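Local coordinates for protein bifunctional enzyme IspD/IspF (Campylobacter jejuni, PDB 1W55) that catalyses two steps of non-mevalonate isoprenoid precursor synthesis, cytidylyl transfer from CTP to methylerythritol phosphate and cyclisation of the later phosphorylated intermediate to methylerythritol cyclodiphosphate with release of CMP, at residues Q288-D291 with K292-I296; S252-D255 with A256-A260; S55-T58 with Y59-F63; T129-F132 with D133-A136. All coordinates share one frame; numbering follows the deposited sequence.

In the fold
Interactions 1 and 2 lie on neighbouring helices of the cyclodiphosphate synthase part and pack on each other, with Ala289 CB 3.7 Å from Thr254 CG2 and Val293 CG2 3.6 Å from Ile257 O. Interaction 2 lies closest to a nucleotide: the Asp255 side chain is about 5 Å from a bound CMP and about 6 Å from a magnesium ion. Interaction 3 belongs to the cytidylyltransferase part, with the Met60 side chain about 8 Å from a bound CMP; its Tyr59 OH lies 3.5 Å from Ile296 CD1 of interaction 1, so the two parts touch there. Interaction 4 stands apart, its centre about 40 Å from that of interaction 1, on a hairpin that joins another subunit.

Interaction 1: Q288-D291 with K292-I296; sequences QAYD and KVREI
Gln288 starts the last turns of helix 282-295 in the cyclodiphosphate synthase part, its carbonyl O accepting the N-H of Lys292 at 3.2 Å in the regular i to i+4 pattern. Its amide end turns to Glu284, one turn back, which takes a hydrogen bond from NE2. Ala289 repeats the backbone bond with Val293, while its methyl packs on Thr254 and Leu258 of helix 248-260. Tyr290 does the most with its side chain. With CG anti to the backbone N (chi1 -172°), the ring leans forward along the helix towards Arg294, and CD of Arg294 sits over one ring face, 3.9 Å from the centroid, a CH-pi contact. Ring and guanidinium planes are 23° apart, but the aliphatic CD, not the guanidinium, lies over the ring. Tyr290 CD1 also meets Val293 CB at 4.2 Å, and the phenol OH is tied to Leu300 N of strand 298-308, which fixes the far end of the ring. Asp291 O accepts from Glu295 N at 3.0 Å, in the last turn before Ile296 leaves helical geometry. Its carboxylate approaches the edge of the same guanidinium, near its plane, but stops short of a salt bridge: Asp291 OD1 is 4.0 Å from Arg294 NH1.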
loop_
_atom_site.group_PDB
_atom_site.type_symbol
_atom_site.label_atom_id
_atom_site.label_comp_id
_atom_site.label_asym_id
_atom_site.label_seq_id
_atom_site.Cartn_x
_atom_site.Cartn_y
_atom_site.Cartn_z
ATOM N N GLN A 288 -31.655 18.081 22.301
ATOM C CA GLN A 288 -32.143 16.716 22.486
ATOM C C GLN A 288 -32.456 16.027 21.160
ATOM O O GLN A 288 -32.277 14.815 21.033
ATOM C CB GLN A 288 -33.373 16.705 23.400
ATOM C CG GLN A 288 -33.039 16.887 24.876
ATOM C CD GLN A 288 -34.278 16.880 25.756
ATOM O OE1 GLN A 288 -35.145 16.019 25.611
ATOM N NE2 GLN A 288 -34.368 17.843 26.659
ATOM N N ALA A 289 -32.938 16.797 20.183
ATOM C CA ALA A 289 -33.178 16.262 18.843
ATOM C C ALA A 289 -31.853 15.832 18.175
ATOM O O ALA A 289 -31.777 14.774 17.560
ATOM C CB ALA A 289 -33.901 17.286 17.991
ATOM N N TYR A 290 -30.820 16.663 18.300
ATOM C CA TYR A 290 -29.489 16.317 17.809
ATOM C C TYR A 290 -28.903 15.091 18.529
ATOM O O TYR A 290 -28.221 14.271 17.901
ATOM C CB TYR A 290 -28.533 17.512 17.901
ATOM C CG TYR A 290 -27.197 17.273 17.219
ATOM C CD1 TYR A 290 -27.128 16.632 15.972
ATOM C CD2 TYR A 290 -26.005 17.669 17.826
ATOM C CE1 TYR A 290 -25.907 16.388 15.358
ATOM C CE2 TYR A 290 -24.772 17.445 17.208
ATOM C CZ TYR A 290 -24.736 16.803 15.974
ATOM O OH TYR A 290 -23.533 16.570 15.356
ATOM N N ASP A 291 -29.172 14.961 19.831
ATOM C CA ASP A 291 -28.796 13.749 20.568
ATOM C C ASP A 291 -29.385 12.500 19.916
ATOM O O ASP A 291 -28.699 11.485 19.799
ATOM C CB ASP A 291 -29.257 13.802 22.030
ATOM C CG ASP A 291 -28.367 14.676 22.909
ATOM O OD1 ASP A 291 -27.217 14.986 22.505
ATOM O OD2 ASP A 291 -28.754 15.093 24.035
ATOM N N LYS A 292 -30.654 12.561 19.516
ATOM C CA LYS A 292 -31.288 11.437 18.816
ATOM C C LYS A 292 -30.550 11.066 17.529
ATOM O O LYS A 292 -30.387 9.890 17.214
ATOM C CB LYS A 292 -32.757 11.733 18.491
ATOM C CG LYS A 292 -33.658 11.837 19.702
ATOM C CD LYS A 292 -33.826 10.489 20.410
ATOM C CE LYS A 292 -34.251 10.700 21.868
ATOM N NZ LYS A 292 -35.071 9.579 22.418
ATOM N N VAL A 293 -30.094 12.088 16.812
ATOM C CA VAL A 293 -29.416 11.936 15.530
ATOM C C VAL A 293 -28.028 11.336 15.743
ATOM O O VAL A 293 -27.568 10.508 14.958
ATOM C CB VAL A 293 -29.343 13.309 14.807
ATOM C CG1 VAL A 293 -28.346 13.302 13.683
ATOM C CG2 VAL A 293 -30.736 13.728 14.324
ATOM N N ARG A 294 -27.370 11.747 16.815
ATOM C CA ARG A 294 -26.062 11.197 17.156
ATOM C C ARG A 294 -26.141 9.726 17.595
ATOM O O ARG A 294 -25.214 8.956 17.355
ATOM C CB ARG A 294 -25.413 12.042 18.239
ATOM C CG ARG A 294 -25.005 13.425 17.787
ATOM C CD ARG A 294 -24.502 14.296 18.920
ATOM N NE ARG A 294 -23.126 13.969 19.289
ATOM C CZ ARG A 294 -22.593 14.163 20.494
ATOM N NH1 ARG A 294 -23.313 14.682 21.490
ATOM N NH2 ARG A 294 -21.330 13.832 20.707
ATOM N N GLU A 295 -27.247 9.349 18.239
ATOM C CA GLU A 295 -27.468 7.969 18.689
ATOM C C GLU A 295 -27.466 6.984 17.522
ATOM O O GLU A 295 -26.964 5.874 17.650
ATOM C CB GLU A 295 -28.786 7.847 19.465
ATOM C CG GLU A 295 -28.675 8.282 20.921
ATOM C CD GLU A 295 -30.019 8.360 21.634
ATOM O OE1 GLU A 295 -31.055 7.934 21.054
ATOM O OE2 GLU A 295 -30.036 8.848 22.787
ATOM N N ILE A 296 -28.024 7.406 16.388
ATOM C CA ILE A 296 -28.046 6.570 15.182
ATOM C C ILE A 296 -26.856 6.786 14.225
ATOM O O ILE A 296 -26.880 6.326 13.090
ATOM C CB ILE A 296 -29.403 6.646 14.453
ATOM C CG1 ILE A 296 -29.749 8.089 14.054
ATOM C CG2 ILE A 296 -30.520 6.033 15.320
ATOM C CD1 ILE A 296 -30.842 8.167 13.003
#

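Interaction 2: S252-D255 with A256-A260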
loop_
_atom_site.group_PDB
_atom_site.type_symbol
_atom_site.label_atom_id
_atom_site.label_comp_id
_atom_site.label_asym_id
_atom_site.label_seq_id
_atom_site.Cartn_x
_atom_site.Cartn_y
_atom_site.Cartn_z
ATOM N N SER A 252 -37.216 25.529 13.245
ATOM C CA SER A 252 -36.898 25.230 11.851
ATOM C C SER A 252 -35.637 24.382 11.786
ATOM O O SER A 252 -35.573 23.406 11.043
ATOM C CB SER A 252 -36.710 26.520 11.049
ATOM O OG SER A 252 -36.248 26.239 9.739
ATOM N N LEU A 253 -34.640 24.753 12.580
ATOM C CA LEU A 253 -33.377 24.041 12.590
ATOM C C LEU A 253 -33.530 22.591 13.099
ATOM O O LEU A 253 -32.942 21.663 12.547
ATOM C CB LEU A 253 -32.354 24.805 13.420
ATOM C CG LEU A 253 -30.986 24.164 13.552
ATOM C CD1 LEU A 253 -30.379 23.821 12.160
ATOM C CD2 LEU A 253 -30.083 25.089 14.373
ATOM N N THR A 254 -34.325 22.410 14.148
ATOM C CA THR A 254 -34.666 21.078 14.640
ATOM C C THR A 254 -35.234 20.206 13.512
ATOM O O THR A 254 -34.830 19.062 13.344
ATOM C CB THR A 254 -35.687 21.214 15.778
ATOM O OG1 THR A 254 -35.121 22.005 16.860
ATOM C CG2 THR A 254 -35.986 19.851 16.379
ATOM N N ASP A 255 -36.167 20.753 12.735
ATOM C CA ASP A 255 -36.729 20.027 11.600
ATOM C C ASP A 255 -35.654 19.607 10.581
ATOM O O ASP A 255 -35.685 18.493 10.087
ATOM C CB ASP A 255 -37.817 20.858 10.924
ATOM C CG ASP A 255 -39.221 20.440 11.344
ATOM O OD1 ASP A 255 -39.340 19.626 12.283
ATOM O OD2 ASP A 255 -40.263 20.878 10.796
ATOM N N ALA A 256 -34.698 20.485 10.293
ATOM C CA ALA A 256 -33.660 20.174 9.307
ATOM C C ALA A 256 -32.770 19.031 9.765
ATOM O O ALA A 256 -32.451 18.133 8.984
ATOM C CB ALA A 256 -32.827 21.421 8.958
ATOM N N ILE A 257 -32.391 19.057 11.040
ATOM C CA ILE A 257 -31.528 18.036 11.639
ATOM C C ILE A 257 -32.207 16.669 11.717
ATOM O O ILE A 257 -31.604 15.649 11.379
ATOM C CB ILE A 257 -31.048 18.504 13.050
ATOM C CG1 ILE A 257 -30.053 19.667 12.903
ATOM C CG2 ILE A 257 -30.380 17.343 13.803
ATOM C CD1 ILE A 257 -29.792 20.468 14.178
ATOM N N LEU A 258 -33.465 16.647 12.148
ATOM C CA LEU A 258 -34.239 15.414 12.165
ATOM C C LEU A 258 -34.477 14.905 10.748
ATOM O O LEU A 258 -34.435 13.690 10.502
ATOM C CB LEU A 258 -35.589 15.628 12.852
ATOM C CG LEU A 258 -35.572 15.956 14.347
ATOM C CD1 LEU A 258 -36.957 16.429 14.776
ATOM C CD2 LEU A 258 -35.100 14.770 15.201
ATOM N N GLY A 259 -34.724 15.834 9.820
ATOM C CA GLY A 259 -35.028 15.482 8.443
ATOM C C GLY A 259 -33.866 14.810 7.749
ATOM O O GLY A 259 -34.051 13.804 7.070
ATOM N N ALA A 260 -32.657 15.349 7.948
ATOM C CA ALA A 260 -31.455 14.784 7.346
ATOM C C ALA A 260 -31.174 13.374 7.875
ATOM O O ALA A 260 -30.620 12.540 7.164
ATOM C CB ALA A 260 -30.246 15.713 7.572
#
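Leu253 and Ile257, one turn apart, meet at a slant: the CD1 methyl of Ile257 comes up to Leu253 CG at 3.9 Å and is about as close to Leu253 CD1. The leucine carries CG anti to its backbone nitrogen (chi1 179°), which tilts the branch forward along the axis, towards Ile257 CD1. Thr254 and Leu258 behave differently, lying side by side and pointing the same way, with Thr254 CG2 3.9 Å from Leu258 CD1. The threonine methyl is on the leucine's side, while OG1 is hydrogen-bonded to the carbonyl O of Ala250 in the preceding turn. All of this belongs to helix 248-260 of the IspF-type cyclodiphosphate synthase part, which packs against helix 282-295 and against strands 298-308 and 354-365 of the sheet. Leu253 reaches Ile303 and Val361 of the sheet, while Thr254 and Ile257 both rest on Leu286 of the neighbouring helix. Inside the helix, Leu258 N donates to Thr254 O at 3.0 Å with an almost straight N-H...O angle of 172°. Asp255 O receives Gly259 N at 2.8 Å. On another side of the helix, the Asp255 carboxylate accepts a hydrogen bond from Ile266 N through OD1; Ile266 lines the bound CMP, so the bond probably helps position that part of the pocket. Lys339 of a neighbouring subunit packs on Asp255 too.

Interaction 3: S55-T58 with Y59-F63; sequences SNIT and YMKKF
Helix 57-61 is the short crossover helix of a beta-alpha-beta unit, and its first turn is closed by Met60 N donating to Asn56 O at 3.0 Å. Asn56 stands at the N-cap position, although its side chain makes no capping bond and packs instead on Lys22 and Phe25. One residue on, Lys61 N bonds to Ile57 O at 2.9 Å with an N-H...O angle of 157°. These two side chains also lie alongside each other, pointing the same way: the extended lysine chain passes Ile57 CG2, with Lys61 CD at 3.8 Å and CE and NZ little farther. A chi1 of -69° puts CG1 of Ile57 beside the backbone N and CG2 anti to it, on the side of the lysine chain. The unit joins strands 50-54 and 68-71 in the parallel part of the cytidylyltransferase sheet, and Ile57, Met60 and Lys61 all pack on Phe69 of the second strand. Met60 lays its CG 3.3 Å from Asn56 O and carries its extended chain inward to Trp34. At the helix end, Phe63 CE1 sits 3.4 Å above one face of the Tyr59 ring, offset toward the rim, while Tyr59 O lies in plane at the edge of the Phe63 ring. Phe63 also stacks on Phe334 of a neighbouring subunit, and Lys62 NZ is hydrogen-bonded to Gln319 of that same subunit.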
loop_
_atom_site.group_PDB
_atom_site.type_symbol
_atom_site.label_atom_id
_atom_site.label_comp_id
_atom_site.label_asym_id
_atom_site.label_seq_id
_atom_site.Cartn_x
_atom_site.Cartn_y
_atom_site.Cartn_z
ATOM N N SER A 55 -34.222 -3.218 19.867
ATOM C CA SER A 55 -34.875 -2.198 20.693
ATOM C C SER A 55 -35.351 -1.037 19.828
ATOM O O SER A 55 -35.869 -0.046 20.350
ATOM C CB SER A 55 -33.908 -1.649 21.744
ATOM O OG SER A 55 -33.641 -2.617 22.733
ATOM N N ASN A 56 -35.140 -1.152 18.515
ATOM C CA ASN A 56 -35.504 -0.115 17.544
ATOM C C ASN A 56 -36.012 -0.750 16.251
ATOM O O ASN A 56 -35.417 -0.552 15.179
ATOM C CB ASN A 56 -34.302 0.781 17.207
ATOM C CG ASN A 56 -33.470 1.161 18.423
ATOM O OD1 ASN A 56 -33.489 2.309 18.873
ATOM N ND2 ASN A 56 -32.702 0.204 18.937
ATOM N N ILE A 57 -37.100 -1.510 16.355
ATOM C CA ILE A 57 -37.609 -2.298 15.228
ATOM C C ILE A 57 -38.023 -1.426 14.037
ATOM O O ILE A 57 -37.686 -1.738 12.893
ATOM C CB ILE A 57 -38.766 -3.245 15.671
ATOM C CG1 ILE A 57 -38.230 -4.364 16.570
ATOM C CG2 ILE A 57 -39.470 -3.873 14.452
ATOM C CD1 ILE A 57 -39.299 -5.332 17.081
ATOM N N THR A 58 -38.744 -0.342 14.326
ATOM C CA THR A 58 -39.261 0.585 13.319
ATOM C C THR A 58 -38.123 1.094 12.451
ATOM O O THR A 58 -38.194 1.034 11.221
ATOM C CB THR A 58 -39.985 1.789 14.002
ATOM O OG1 THR A 58 -41.088 1.318 14.793
ATOM C CG2 THR A 58 -40.661 2.692 12.957
ATOM N N TYR A 59 -37.073 1.581 13.106
ATOM C CA TYR A 59 -35.900 2.084 12.419
ATOM C C TYR A 59 -35.172 0.982 11.624
ATOM O O TYR A 59 -34.857 1.180 10.447
ATOM C CB TYR A 59 -34.963 2.774 13.411
ATOM C CG TYR A 59 -33.801 3.481 12.751
ATOM C CD1 TYR A 59 -34.007 4.403 11.707
ATOM C CD2 TYR A 59 -32.496 3.225 13.155
ATOM C CE1 TYR A 59 -32.928 5.037 11.090
ATOM C CE2 TYR A 59 -31.416 3.862 12.554
ATOM C CZ TYR A 59 -31.635 4.763 11.529
ATOM O OH TYR A 59 -30.551 5.368 10.936
ATOM N N MET A 60 -34.928 -0.175 12.249
ATOM C CA MET A 60 -34.178 -1.256 11.606
ATOM C C MET A 60 -34.881 -1.833 10.389
ATOM O O MET A 60 -34.222 -2.226 9.419
ATOM C CB MET A 60 -33.879 -2.383 12.585
ATOM C CG MET A 60 -32.860 -2.021 13.637
ATOM S SD MET A 60 -32.342 -3.470 14.532
ATOM C CE MET A 60 -31.097 -2.733 15.638
ATOM N N LYS A 61 -36.209 -1.894 10.454
ATOM C CA LYS A 61 -37.027 -2.389 9.347
ATOM C C LYS A 61 -36.871 -1.560 8.066
ATOM O O LYS A 61 -37.109 -2.059 6.963
ATOM C CB LYS A 61 -38.492 -2.424 9.760
ATOM C CG LYS A 61 -38.947 -3.755 10.355
ATOM C CD LYS A 61 -40.402 -3.639 10.803
ATOM C CE LYS A 61 -41.047 -4.994 11.016
ATOM N NZ LYS A 61 -42.350 -4.859 11.740
ATOM N N LYS A 62 -36.459 -0.304 8.224
ATOM C CA LYS A 62 -36.233 0.603 7.103
ATOM C C LYS A 62 -34.973 0.285 6.308
ATOM O O LYS A 62 -34.717 0.919 5.285
ATOM C CB LYS A 62 -36.179 2.050 7.600
ATOM C CG LYS A 62 -37.532 2.574 8.027
ATOM C CD LYS A 62 -37.442 3.984 8.533
ATOM C CE LYS A 62 -38.834 4.507 8.877
ATOM N NZ LYS A 62 -38.885 5.999 8.776
ATOM N N PHE A 63 -34.201 -0.698 6.774
ATOM C CA PHE A 63 -32.889 -1.005 6.203
ATOM C C PHE A 63 -32.863 -2.320 5.440
ATOM O O PHE A 63 -31.921 -2.589 4.685
ATOM C CB PHE A 63 -31.819 -1.039 7.302
ATOM C CG PHE A 63 -31.423 0.320 7.800
ATOM C CD1 PHE A 63 -32.227 1.007 8.698
ATOM C CD2 PHE A 63 -30.241 0.917 7.362
ATOM C CE1 PHE A 63 -31.866 2.269 9.160
ATOM C CE2 PHE A 63 -29.867 2.173 7.814
ATOM C CZ PHE A 63 -30.676 2.853 8.713
#

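Interaction 4: T129-F132 with D133-A136. With EDO (1,2-ethanediol), chain F.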
loop_
_atom_site.group_PDB
_atom_site.type_symbol
_atom_site.label_atom_id
_atom_site.label_comp_id
_atom_site.label_asym_id
_atom_site.label_seq_id
_atom_site.Cartn_x
_atom_site.Cartn_y
_atom_site.Cartn_z
ATOM N N THR A 129 -1.517 -14.232 33.609
ATOM C CA THR A 129 -1.973 -14.216 34.991
ATOM C C THR A 129 -3.401 -13.662 35.038
ATOM O O THR A 129 -3.688 -12.585 34.480
ATOM C CB THR A 129 -1.040 -13.331 35.830
ATOM O OG1 THR A 129 0.291 -13.846 35.756
ATOM C CG2 THR A 129 -1.389 -13.400 37.333
ATOM N N THR A 130 -4.280 -14.410 35.699
ATOM C CA THR A 130 -5.702 -14.118 35.785
ATOM C C THR A 130 -6.085 -13.893 37.236
ATOM O O THR A 130 -5.904 -14.785 38.084
ATOM C CB THR A 130 -6.522 -15.297 35.226
ATOM O OG1 THR A 130 -6.150 -15.550 33.867
ATOM C CG2 THR A 130 -8.022 -14.936 35.130
ATOM N N LEU A 131 -6.606 -12.705 37.528
ATOM C CA LEU A 131 -7.146 -12.423 38.856
ATOM C C LEU A 131 -8.667 -12.389 38.823
ATOM O O LEU A 131 -9.267 -11.825 37.908
ATOM C CB LEU A 131 -6.600 -11.105 39.421
ATOM C CG LEU A 131 -5.114 -10.778 39.247
ATOM C CD1 LEU A 131 -4.811 -9.368 39.725
ATOM C CD2 LEU A 131 -4.248 -11.796 39.979
ATOM N N PHE A 132 -9.272 -13.041 39.811
ATOM C CA PHE A 132 -10.684 -12.892 40.139
ATOM C C PHE A 132 -10.742 -12.148 41.462
ATOM O O PHE A 132 -10.217 -12.630 42.473
ATOM C CB PHE A 132 -11.363 -14.256 40.262
ATOM C CG PHE A 132 -12.861 -14.181 40.473
ATOM C CD1 PHE A 132 -13.725 -14.009 39.394
ATOM C CD2 PHE A 132 -13.408 -14.291 41.760
ATOM C CE1 PHE A 132 -15.104 -13.941 39.587
ATOM C CE2 PHE A 132 -14.794 -14.224 41.968
ATOM C CZ PHE A 132 -15.644 -14.053 40.882
ATOM N N ASP A 133 -11.364 -10.971 41.453
ATOM C CA ASP A 133 -11.408 -10.095 42.627
ATOM C C ASP A 133 -10.008 -9.822 43.188
ATOM O O ASP A 133 -9.809 -9.777 44.406
ATOM C CB ASP A 133 -12.329 -10.673 43.720
ATOM C CG ASP A 133 -13.719 -10.074 43.689
ATOM O OD1 ASP A 133 -13.891 -9.004 43.069
ATOM O OD2 ASP A 133 -14.704 -10.603 44.257
ATOM N N ASN A 134 -9.046 -9.647 42.283
ATOM C CA ASN A 134 -7.662 -9.323 42.643
ATOM C C ASN A 134 -6.878 -10.480 43.292
ATOM O O ASN A 134 -5.763 -10.276 43.776
ATOM C CB ASN A 134 -7.593 -8.032 43.489
ATOM C CG ASN A 134 -7.930 -6.778 42.681
ATOM O OD1 ASN A 134 -7.968 -6.803 41.449
ATOM N ND2 ASN A 134 -8.175 -5.670 43.379
ATOM N N GLU A 135 -7.472 -11.676 43.295
ATOM C CA GLU A 135 -6.823 -12.911 43.755
ATOM C C GLU A 135 -6.570 -13.859 42.577
ATOM O O GLU A 135 -7.430 -14.042 41.717
ATOM C CB GLU A 135 -7.693 -13.639 44.792
ATOM C CG GLU A 135 -7.797 -12.972 46.166
ATOM C CD GLU A 135 -6.445 -12.615 46.779
ATOM O OE1 GLU A 135 -5.544 -13.492 46.827
ATOM O OE2 GLU A 135 -6.286 -11.449 47.216
ATOM N N ALA A 136 -5.401 -14.488 42.576
ATOM C CA ALA A 136 -4.935 -15.291 41.456
ATOM C C ALA A 136 -5.717 -16.586 41.255
ATOM O O ALA A 136 -6.037 -17.282 42.214
ATOM C CB ALA A 136 -3.450 -15.575 41.607
HETATM C C1 EDO F . 2.905 -12.611 33.500
HETATM O O1 EDO F . 2.995 -13.186 32.205
HETATM C C2 EDO F . 1.713 -11.680 33.560
HETATM O O2 EDO F . 0.579 -12.355 33.066
HETATM O O HOH W 1 -9.642 -9.173 39.311
#
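The shortest bond across this turn runs from Phe132 N to Glu135 O, 2.8 Å with an N-H...O angle of 152°. The return bond, Glu135 N to Phe132 O at 3.0 Å, is less regular: the donor sits well above the carbonyl plane rather than on a lone pair. Between the two, Asp133 and Asn134 both take positive phi, and a water bridges the bend, accepting from Asn134 N at 3.1 Å and giving a weak bond to Leu131 O. Leu131 and Ala136 form the next, non-hydrogen-bonded pair, on the other face from Phe132 and Glu135. There the leucine's CD2 approaches Ala136 CB at 4.2 Å, while its CB lies 3.8 Å from Asn134 CA. The Leu131 alpha carbon points its hydrogen at Glu135 O, a CA-H...O contact of 3.3 Å. Phe132 has CG anti to its backbone N (chi1 -175°), which carries the ring alongside Asp133, whose N lies obliquely near it. At the start of the segment, Thr129 N donates to O2 of an ethanediol, probably from the crystallisation liquor, at 2.9 Å; the same diol is held by Asp96 and Lys191 of a neighbouring subunit, which belong to the CMP pocket. Thr130 to Phe132 continue as an antiparallel ladder with a strand of that subunit, and Asn134 OD1 bonds Lys143 there. The arrangement is a beta hairpin with a two-residue loop, a type I' turn from Phe132 to Glu135, used here as an intersubunit arm in the cytidylyltransferase part.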